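Local coordinates for CurF (PDB 5DP2), which acts as the enoyl-reductase-type cyclopropanase of the curacin A polyketide pathway, binding NADP(H), the reduced form probably supplying the hydride for ring closure, at residues V46-R51 / R326-S331; A171-V176 / K332-I337; E135-F140 / K336-M341. One frame throughout, in Å; residues are numbered along the deposited sequence.

Contact 1: V46-R51 / R326-S331; sequences VPVNFR and RHLQHS. With NAP (NADP nicotinamide-adenine-dinucleotide phosphate), chain B.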
# COMPACT_ATOMS: atom_id res chain seq x y z
N VAL A 46 -1.45 8.99 -9.49
CA VAL A 46 -0.61 7.87 -9.12
C VAL A 46 0.07 8.23 -7.81
O VAL A 46 0.71 9.28 -7.72
CB VAL A 46 0.42 7.51 -10.25
CG1 VAL A 46 1.10 8.72 -10.87
CG2 VAL A 46 1.39 6.47 -9.75
N PRO A 47 -0.09 7.41 -6.77
CA PRO A 47 0.52 7.75 -5.49
C PRO A 47 1.93 7.22 -5.37
O PRO A 47 2.35 6.31 -6.09
CB PRO A 47 -0.39 7.05 -4.50
CG PRO A 47 -0.77 5.78 -5.23
CD PRO A 47 -0.93 6.19 -6.68
N VAL A 48 2.68 7.79 -4.41
CA VAL A 48 3.98 7.26 -4.03
C VAL A 48 3.79 6.20 -2.92
O VAL A 48 3.02 6.43 -1.98
CB VAL A 48 4.89 8.38 -3.47
CG1 VAL A 48 6.30 7.84 -3.22
CG2 VAL A 48 4.96 9.57 -4.41
N ASN A 49 4.47 5.06 -3.02
CA ASN A 49 4.45 4.06 -1.96
C ASN A 49 5.81 4.03 -1.26
O ASN A 49 6.84 4.32 -1.87
CB ASN A 49 4.07 2.69 -2.53
CG ASN A 49 2.55 2.58 -2.74
OD1 ASN A 49 1.79 2.15 -1.85
ND2 ASN A 49 2.07 3.04 -3.84
N PHE A 50 5.84 3.66 0.01
CA PHE A 50 7.08 3.69 0.77
C PHE A 50 8.14 2.78 0.14
O PHE A 50 9.33 3.15 0.12
CB PHE A 50 6.83 3.32 2.23
CG PHE A 50 7.98 3.60 3.13
CD1 PHE A 50 8.32 4.93 3.42
CD2 PHE A 50 8.71 2.58 3.66
CE1 PHE A 50 9.39 5.21 4.27
CE2 PHE A 50 9.76 2.84 4.54
CZ PHE A 50 10.11 4.16 4.83
N ARG A 51 7.76 1.60 -0.37
CA ARG A 51 8.71 0.71 -1.08
C ARG A 51 9.50 1.47 -2.13
O ARG A 51 10.68 1.19 -2.35
CB ARG A 51 7.95 -0.47 -1.79
CG ARG A 51 8.82 -1.37 -2.71
CD ARG A 51 9.83 -2.22 -1.98
NE ARG A 51 9.18 -3.31 -1.28
CZ ARG A 51 8.83 -4.52 -1.79
NH1 ARG A 51 9.07 -4.83 -3.07
NH2 ARG A 51 8.24 -5.38 -0.99
N ARG A 326 9.97 13.00 -1.35
CA ARG A 326 10.59 13.50 -0.11
C ARG A 326 9.58 13.68 1.00
O ARG A 326 9.91 13.48 2.18
CB ARG A 326 11.30 14.83 -0.38
CG ARG A 326 12.65 14.69 -1.03
CD ARG A 326 13.27 16.05 -1.27
NE ARG A 326 14.61 15.83 -1.79
CZ ARG A 326 15.26 16.65 -2.60
NH1 ARG A 326 14.70 17.80 -2.97
NH2 ARG A 326 16.49 16.35 -3.03
N HIS A 327 8.35 14.05 0.65
CA HIS A 327 7.29 14.24 1.65
C HIS A 327 7.06 12.93 2.39
O HIS A 327 6.86 12.89 3.60
CB HIS A 327 6.03 14.76 0.95
CG HIS A 327 4.98 15.29 1.86
ND1 HIS A 327 4.94 16.58 2.33
CD2 HIS A 327 3.85 14.70 2.32
CE1 HIS A 327 3.85 16.75 3.05
NE2 HIS A 327 3.18 15.61 3.08
N LEU A 328 7.08 11.82 1.63
CA LEU A 328 6.93 10.48 2.23
C LEU A 328 8.20 10.06 2.97
O LEU A 328 8.12 9.56 4.09
CB LEU A 328 6.53 9.46 1.13
CG LEU A 328 6.19 8.08 1.66
CD1 LEU A 328 5.16 8.08 2.78
CD2 LEU A 328 5.75 7.22 0.50
N GLN A 329 9.37 10.30 2.38
CA GLN A 329 10.63 9.96 3.05
C GLN A 329 10.74 10.61 4.43
O GLN A 329 11.16 9.95 5.38
CB GLN A 329 11.80 10.41 2.20
CG GLN A 329 13.15 10.12 2.81
CD GLN A 329 14.30 10.86 2.13
OE1 GLN A 329 14.10 11.90 1.48
NE2 GLN A 329 15.51 10.34 2.30
N HIS A 330 10.40 11.89 4.51
CA HIS A 330 10.46 12.66 5.76
C HIS A 330 9.22 12.49 6.63
O HIS A 330 9.14 13.06 7.70
CB HIS A 330 10.71 14.14 5.46
CG HIS A 330 12.04 14.43 4.85
ND1 HIS A 330 13.17 13.71 5.15
CD2 HIS A 330 12.40 15.34 3.92
CE1 HIS A 330 14.18 14.17 4.42
NE2 HIS A 330 13.73 15.17 3.69
N SER A 331 8.28 11.67 6.15
CA SER A 331 7.10 11.27 6.88
C SER A 331 6.28 12.44 7.35
O SER A 331 5.92 12.54 8.53
CB SER A 331 7.47 10.38 8.04
OG SER A 331 6.38 9.52 8.26
PA NAP B . 3.48 4.76 5.05
O1A NAP B . 2.60 5.85 4.55
O2A NAP B . 2.98 3.87 6.13
O5B NAP B . 4.86 5.44 5.47
C5B NAP B . 5.81 4.75 6.30
C4B NAP B . 5.40 4.71 7.75
O4B NAP B . 6.48 4.19 8.50
C3B NAP B . 5.05 6.05 8.33
O3B NAP B . 3.67 6.03 8.69
C2B NAP B . 5.96 6.23 9.55
O2B NAP B . 5.38 6.64 10.76
C1B NAP B . 6.48 4.82 9.80
N9A NAP B . 7.85 4.75 10.27
C8A NAP B . 8.99 4.75 9.50
N7A NAP B . 10.10 4.67 10.28
C5A NAP B . 9.66 4.59 11.54
C6A NAP B . 10.28 4.48 12.82
N6A NAP B . 11.63 4.42 12.91
N1A NAP B . 9.52 4.43 13.90
C2A NAP B . 8.18 4.49 13.78
N3A NAP B . 7.49 4.59 12.64
C4A NAP B . 8.22 4.66 11.54
O3 NAP B . 3.96 3.83 3.83
PN NAP B . 3.16 2.68 3.05
O1N NAP B . 3.51 2.80 1.61
O2N NAP B . 1.71 2.68 3.44
O5D NAP B . 3.87 1.40 3.59
C5D NAP B . 3.71 1.05 4.99
C4D NAP B . 4.79 0.02 5.39
O4D NAP B . 4.36 -1.25 4.96
C3D NAP B . 6.16 0.23 4.74
O3D NAP B . 7.16 -0.31 5.62
C2D NAP B . 6.05 -0.56 3.46
O2D NAP B . 7.35 -0.96 3.00
C1D NAP B . 5.19 -1.72 3.89
N1N NAP B . 4.24 -2.34 2.94
C2N NAP B . 4.29 -3.67 2.72
C3N NAP B . 3.41 -4.32 1.85
C7N NAP B . 3.50 -5.79 1.65
O7N NAP B . 2.85 -6.23 0.73
N7N NAP B . 4.28 -6.53 2.49
C4N NAP B . 2.45 -3.56 1.18
C5N NAP B . 2.42 -2.19 1.42
C6N NAP B . 3.32 -1.59 2.31
P2B NAP B . 4.91 8.14 11.07
O1X NAP B . 3.72 8.42 10.16
O2X NAP B . 4.55 8.07 12.52
O3X NAP B . 6.08 9.03 10.76
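Leu328 pushes its CD2 methyl against the backbone joining Asn49 to Phe50, and here the contact is tight: CD2 lies 3.6 Å from Phe50 N and equally close to Asn49 C. Val48 reaches the same methyl with CG1, 3.8 Å from Leu328 CD2, the two side chains running antiparallel, flank to flank. With CG of Leu328 anti to the backbone N (chi1 -173°) the branch point lies near Phe50, and its two methyls part: CD2 meets the protein, while CD1 stands 3.8 Å from NADP O5B. A branched apolar residue suits a place with chain on one hand and cofactor on the other.

Phe50 extends the packing in a different way. Its ring turns an edge to the leucine, CD1 being 4.2 Å from Leu328 CG. Over one face, shifted toward the rim, lies NADP C5B, 3.8 Å from Phe50 CD1. The backbone works too: Phe50 N gives an almost straight hydrogen bond (170°) to NADP O1N, 3.0 Å away, so the first turn of helix 50-57 meets a pyrophosphate oxygen and its helix end would probably favour the negative charge. Asn49, just before that helix, spends its amide on Glu83 and Lys336 instead of capping.

The looser, partly exposed side is polar. Beyond helix 321-329 a Schellman motif turns the chain at Ser331, whose positive phi (56°) helps carry OG to the 2'-phosphate of NADP, where it donates to O3X at 2.6 Å; Lys194 and Ser191 also bond the cofactor.

Leu328 further packs on Val53 of helix 50-57 and on Ile337, placing helix 321-329 against both that helix and strand 336-340, which pairs antiparallel with strand 39-48.

Contact 2: A171-V176 / K332-I337; sequences AGQAAV and KHIGKI. With NAP (NADP nicotinamide-adenine-dinucleotide phosphate), chain B.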
# COMPACT_ATOMS: atom_id res chain seq x y z
N ALA A 171 -0.92 2.25 4.63
CA ALA A 171 -1.40 0.95 5.05
C ALA A 171 -2.10 1.05 6.40
O ALA A 171 -3.14 0.42 6.63
CB ALA A 171 -0.26 -0.06 5.08
N GLY A 172 -1.50 1.82 7.32
CA GLY A 172 -2.06 1.97 8.66
C GLY A 172 -3.43 2.62 8.67
O GLY A 172 -4.34 2.16 9.38
N GLN A 173 -3.61 3.68 7.88
CA GLN A 173 -4.91 4.35 7.83
C GLN A 173 -5.98 3.41 7.27
O GLN A 173 -7.12 3.38 7.75
CB GLN A 173 -4.83 5.62 6.98
CG GLN A 173 -4.15 6.78 7.71
CD GLN A 173 -5.13 7.53 8.61
OE1 GLN A 173 -6.05 8.19 8.12
NE2 GLN A 173 -4.96 7.42 9.91
N ALA A 174 -5.63 2.67 6.21
CA ALA A 174 -6.56 1.69 5.65
C ALA A 174 -6.90 0.62 6.68
O ALA A 174 -8.07 0.22 6.82
CB ALA A 174 -5.99 1.06 4.39
N ALA A 175 -5.90 0.15 7.40
CA ALA A 175 -6.11 -0.85 8.44
C ALA A 175 -7.02 -0.33 9.55
O ALA A 175 -7.86 -1.09 10.05
CB ALA A 175 -4.78 -1.33 8.99
N VAL A 176 -6.87 0.93 9.95
CA VAL A 176 -7.78 1.47 10.97
C VAL A 176 -9.22 1.44 10.46
O VAL A 176 -10.13 1.00 11.17
CB VAL A 176 -7.37 2.91 11.41
CG1 VAL A 176 -8.46 3.51 12.29
CG2 VAL A 176 -6.04 2.89 12.15
N LYS A 332 6.01 13.36 6.43
CA LYS A 332 5.29 14.58 6.70
C LYS A 332 3.78 14.44 6.60
O LYS A 332 3.06 15.43 6.73
CB LYS A 332 5.76 15.68 5.73
CG LYS A 332 7.21 16.04 5.86
CD LYS A 332 7.56 17.13 4.86
CE LYS A 332 8.92 17.72 5.09
NZ LYS A 332 9.14 18.92 4.23
N HIS A 333 3.33 13.21 6.38
CA HIS A 333 1.97 12.96 5.90
C HIS A 333 1.06 12.26 6.90
O HIS A 333 1.46 11.65 7.87
CB HIS A 333 2.09 12.06 4.66
CG HIS A 333 2.62 10.72 4.97
ND1 HIS A 333 3.80 10.53 5.69
CD2 HIS A 333 2.11 9.49 4.73
CE1 HIS A 333 3.96 9.23 5.86
NE2 HIS A 333 2.96 8.57 5.29
N ILE A 334 -0.24 12.33 6.57
CA ILE A 334 -1.26 11.41 7.07
C ILE A 334 -1.93 10.82 5.83
O ILE A 334 -2.43 11.58 4.98
CB ILE A 334 -2.34 12.13 7.91
CG1 ILE A 334 -1.73 12.92 9.07
CG2 ILE A 334 -3.41 11.13 8.35
CD1 ILE A 334 -1.22 12.05 10.17
N GLY A 335 -1.94 9.50 5.70
CA GLY A 335 -2.63 8.88 4.55
C GLY A 335 -1.71 8.72 3.35
O GLY A 335 -0.65 8.06 3.46
N LYS A 336 -2.12 9.28 2.22
CA LYS A 336 -1.49 9.01 0.93
C LYS A 336 -0.91 10.30 0.30
O LYS A 336 -1.51 11.38 0.43
CB LYS A 336 -2.52 8.37 -0.04
CG LYS A 336 -1.92 7.42 -1.10
CD LYS A 336 -1.58 6.05 -0.54
CE LYS A 336 -0.92 5.14 -1.58
NZ LYS A 336 -0.65 3.76 -1.06
N ILE A 337 0.19 10.14 -0.43
CA ILE A 337 0.71 11.22 -1.26
C ILE A 337 0.42 10.86 -2.70
O ILE A 337 0.80 9.78 -3.17
CB ILE A 337 2.19 11.39 -0.96
CG1 ILE A 337 2.37 11.74 0.53
CG2 ILE A 337 2.78 12.46 -1.88
CD1 ILE A 337 3.73 11.37 1.05
PA NAP B . 3.48 4.76 5.05
O1A NAP B . 2.60 5.85 4.55
O2A NAP B . 2.98 3.87 6.13
O5B NAP B . 4.86 5.44 5.47
C5B NAP B . 5.81 4.75 6.30
C4B NAP B . 5.40 4.71 7.75
O4B NAP B . 6.48 4.19 8.50
C3B NAP B . 5.05 6.05 8.33
O3B NAP B . 3.67 6.03 8.69
C2B NAP B . 5.96 6.23 9.55
O2B NAP B . 5.38 6.64 10.76
C1B NAP B . 6.48 4.82 9.80
N9A NAP B . 7.85 4.75 10.27
C8A NAP B . 8.99 4.75 9.50
N7A NAP B . 10.10 4.67 10.28
C5A NAP B . 9.66 4.59 11.54
C6A NAP B . 10.28 4.48 12.82
N6A NAP B . 11.63 4.42 12.91
N1A NAP B . 9.52 4.43 13.90
C2A NAP B . 8.18 4.49 13.78
N3A NAP B . 7.49 4.59 12.64
C4A NAP B . 8.22 4.66 11.54
O3 NAP B . 3.96 3.83 3.83
PN NAP B . 3.16 2.68 3.05
O1N NAP B . 3.51 2.80 1.61
O2N NAP B . 1.71 2.68 3.44
O5D NAP B . 3.87 1.40 3.59
C5D NAP B . 3.71 1.05 4.99
C4D NAP B . 4.79 0.02 5.39
O4D NAP B . 4.36 -1.25 4.96
C3D NAP B . 6.16 0.23 4.74
O3D NAP B . 7.16 -0.31 5.62
C2D NAP B . 6.05 -0.56 3.46
O2D NAP B . 7.35 -0.96 3.00
C1D NAP B . 5.19 -1.72 3.89
N1N NAP B . 4.24 -2.34 2.94
C2N NAP B . 4.29 -3.67 2.72
C3N NAP B . 3.41 -4.32 1.85
C7N NAP B . 3.50 -5.79 1.65
O7N NAP B . 2.85 -6.23 0.73
N7N NAP B . 4.28 -6.53 2.49
C4N NAP B . 2.45 -3.56 1.18
C5N NAP B . 2.42 -2.19 1.42
C6N NAP B . 3.32 -1.59 2.31
P2B NAP B . 4.91 8.14 11.07
O1X NAP B . 3.72 8.42 10.16
O2X NAP B . 4.55 8.07 12.52
O3X NAP B . 6.08 9.03 10.76
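At the start of a Rossmann-fold helix, 170-181, Gln173 leans on Ile334 and Gly335, the linker that leads back into strand 336-340 of the other domain. The glutamine bends at chi2 (-83°), laying CG 4.0 Å from Gly335 N, while its side chain passes Ile334 at a slant, with OE1 4.0 Å from Ile334 CG2. The touch is light, van der Waals only, with no hydrogen bond across it; the amide's hydrogen bonds go to other residues, NE2 to Ala167 O and OE1 to Gln201 NE2. Gly335 has backbone angles that would press any CB against the carbonyl O of Ile334, so glycine is called for, and its backbone bonds to Ser168.

As in other NADP-binding Rossmann domains, the glycine-rich turn before the helix receives the pyrophosphate, here with help from the facing linker. Ala171 N donates to NADP O2N at 2.9 Å; its small side chain probably helps the phosphate approach the helix start. From the linker, His333 NE2 donates to NADP O1A at 2.8 Å (159°), so the two segments hold one phosphate each. The histidine takes the rotamer with CG between its backbone N and carbonyl carbon (chi1 66°), bringing the ring edge to the phosphate, and Gly335 O lies near the ring plane, 3.4 Å from His333 CD2. Replacing His333 by an alanine would remove the imidazole and is likely to leave O1A without this donor and to open a gap beside Leu328, which packs on the ring. Lys194, itself a cofactor ligand, bonds to His333 O.

Contact 3: E135-F140 / K336-M341; sequences EAATIF and KIVVTM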
# COMPACT_ATOMS: atom_id res chain seq x y z
N GLU A 135 -9.05 10.81 -5.17
CA GLU A 135 -9.59 9.98 -4.10
C GLU A 135 -9.41 8.50 -4.39
O GLU A 135 -8.99 7.72 -3.54
CB GLU A 135 -11.08 10.27 -3.91
CG GLU A 135 -11.36 11.54 -3.14
CD GLU A 135 -12.84 11.87 -3.04
OE1 GLU A 135 -13.59 11.68 -4.03
OE2 GLU A 135 -13.23 12.38 -1.96
N ALA A 136 -9.74 8.10 -5.61
CA ALA A 136 -9.63 6.69 -5.98
C ALA A 136 -8.19 6.20 -5.97
O ALA A 136 -7.93 5.03 -5.74
CB ALA A 136 -10.29 6.42 -7.33
N ALA A 137 -7.25 7.13 -6.22
CA ALA A 137 -5.81 6.81 -6.21
C ALA A 137 -5.31 6.44 -4.83
O ALA A 137 -4.19 5.95 -4.72
CB ALA A 137 -5.01 7.96 -6.78
N THR A 138 -6.10 6.67 -3.77
CA THR A 138 -5.67 6.27 -2.44
C THR A 138 -5.97 4.82 -2.12
O THR A 138 -5.54 4.34 -1.06
CB THR A 138 -6.30 7.17 -1.34
OG1 THR A 138 -7.70 6.87 -1.19
CG2 THR A 138 -6.08 8.62 -1.57
N ILE A 139 -6.71 4.10 -2.97
CA ILE A 139 -7.32 2.84 -2.55
C ILE A 139 -6.44 1.60 -2.65
O ILE A 139 -6.31 0.85 -1.68
CB ILE A 139 -8.65 2.59 -3.34
CG1 ILE A 139 -9.68 3.66 -3.00
CG2 ILE A 139 -9.17 1.18 -3.07
CD1 ILE A 139 -10.94 3.60 -3.82
N PHE A 140 -5.89 1.31 -3.85
CA PHE A 140 -5.49 -0.07 -4.17
C PHE A 140 -4.47 -0.69 -3.22
O PHE A 140 -4.77 -1.67 -2.53
CB PHE A 140 -4.99 -0.14 -5.63
CG PHE A 140 -4.61 -1.52 -6.08
CD1 PHE A 140 -5.58 -2.42 -6.53
CD2 PHE A 140 -3.29 -1.95 -6.03
CE1 PHE A 140 -5.22 -3.70 -6.90
CE2 PHE A 140 -2.93 -3.23 -6.41
CZ PHE A 140 -3.91 -4.11 -6.84
N LYS A 336 -2.12 9.28 2.22
CA LYS A 336 -1.49 9.01 0.93
C LYS A 336 -0.91 10.30 0.30
O LYS A 336 -1.51 11.38 0.43
CB LYS A 336 -2.52 8.37 -0.04
CG LYS A 336 -1.92 7.42 -1.10
CD LYS A 336 -1.58 6.05 -0.54
CE LYS A 336 -0.92 5.14 -1.58
NZ LYS A 336 -0.65 3.76 -1.06
N ILE A 337 0.19 10.14 -0.43
CA ILE A 337 0.71 11.22 -1.26
C ILE A 337 0.42 10.86 -2.70
O ILE A 337 0.80 9.78 -3.17
CB ILE A 337 2.19 11.39 -0.96
CG1 ILE A 337 2.37 11.74 0.53
CG2 ILE A 337 2.78 12.46 -1.88
CD1 ILE A 337 3.73 11.37 1.05
N VAL A 338 -0.35 11.73 -3.35
CA VAL A 338 -0.87 11.46 -4.71
C VAL A 338 -0.29 12.46 -5.69
O VAL A 338 -0.36 13.65 -5.47
CB VAL A 338 -2.42 11.52 -4.73
CG1 VAL A 338 -2.96 11.28 -6.12
CG2 VAL A 338 -3.02 10.51 -3.74
N VAL A 339 0.24 11.94 -6.81
CA VAL A 339 0.80 12.78 -7.86
C VAL A 339 -0.19 12.82 -9.04
O VAL A 339 -0.66 11.78 -9.51
CB VAL A 339 2.18 12.23 -8.31
CG1 VAL A 339 2.75 13.03 -9.48
CG2 VAL A 339 3.14 12.25 -7.12
N THR A 340 -0.53 14.01 -9.51
CA THR A 340 -1.39 14.15 -10.67
C THR A 340 -0.56 14.26 -11.93
O THR A 340 0.49 14.91 -11.97
CB THR A 340 -2.33 15.35 -10.53
OG1 THR A 340 -1.59 16.52 -10.25
CG2 THR A 340 -3.35 15.10 -9.43
N MET A 341 -1.07 13.67 -12.99
CA MET A 341 -0.39 13.81 -14.28
C MET A 341 -0.94 15.00 -15.11
O MET A 341 -2.10 15.40 -14.91
CB MET A 341 -0.43 12.49 -15.00
CG MET A 341 0.33 11.40 -14.26
SD MET A 341 2.12 11.70 -14.16
CE MET A 341 2.59 11.24 -15.83
O HOH W 1 -3.29 2.73 -1.76
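Thr138 and Lys336 meet through their aliphatic parts, Thr138 CG2 lying 3.9 Å from Lys336 CB, with the side chains alongside each other and pointing opposite ways. Next to them, Ala137 CB rests 4.0 Å from Val338 CG1, and Thr138 CG2 also approaches Val338 CG2 at 4.2 Å. Small residues fit here because the turn comes down close upon strand 336-340; valine, branched at its beta carbon, offers one methyl to each turn residue.

The threonine's orientation is fixed from behind. Its OG1 sits between the backbone N and the carbonyl carbon (chi1 73°), which swings CG2 toward the strand and sends the hydroxyl back to its own turn. OG1 donates to Glu135 O at 2.8 Å, in the carbonyl plane with a C=O...O angle of 158°, and Thr138 N reaches the same oxygen at 3.1 Å, so two donors grip one carbonyl. Leu311 N bonds to OG1 in addition. A type I beta turn from Ala136 to Ile139 carries Ala137 and Thr138 at its two central positions.

Lys336 bends at chi2 (78°) and then runs extended past Thr138. One water links the two segments: it accepts from Lys336 NZ at 2.9 Å and donates to Thr138 O, also at 2.9 Å. Farther out, NZ forms a salt bridge with Glu83 and hydrogen bonds with Ser142 OG and Asn49 OD1, while Ala45 of strand 39-48 packs on both Ala137 and Val338.

Lysine thus uses its aliphatic stem for packing and its end as a donor among oxygens: the buried amino group of a side chain about 5 Å from the NADP is supplied with polar partners in this conformer, so its burial is paid for.

The three contacts form a rough triangle in the chain, their centres about 11 to 12 Å apart. Along the sequence, 46-51, 135-140 and 171-176 come in that order, and each meets a portion of the final run 326-341, where helix 321-329 leads through a linker to strand 336-340. All three reach the mixed sheet in which strands 39-48 and 336-340 are neighbours; contact 2 also joins it to the Rossmann helix 170-181. Contacts 2 and 3 share Lys336 and Ile337. The end of the chain therefore joins the two domains, and contacts 1 and 2 each supply part of the NADP phosphate-binding site.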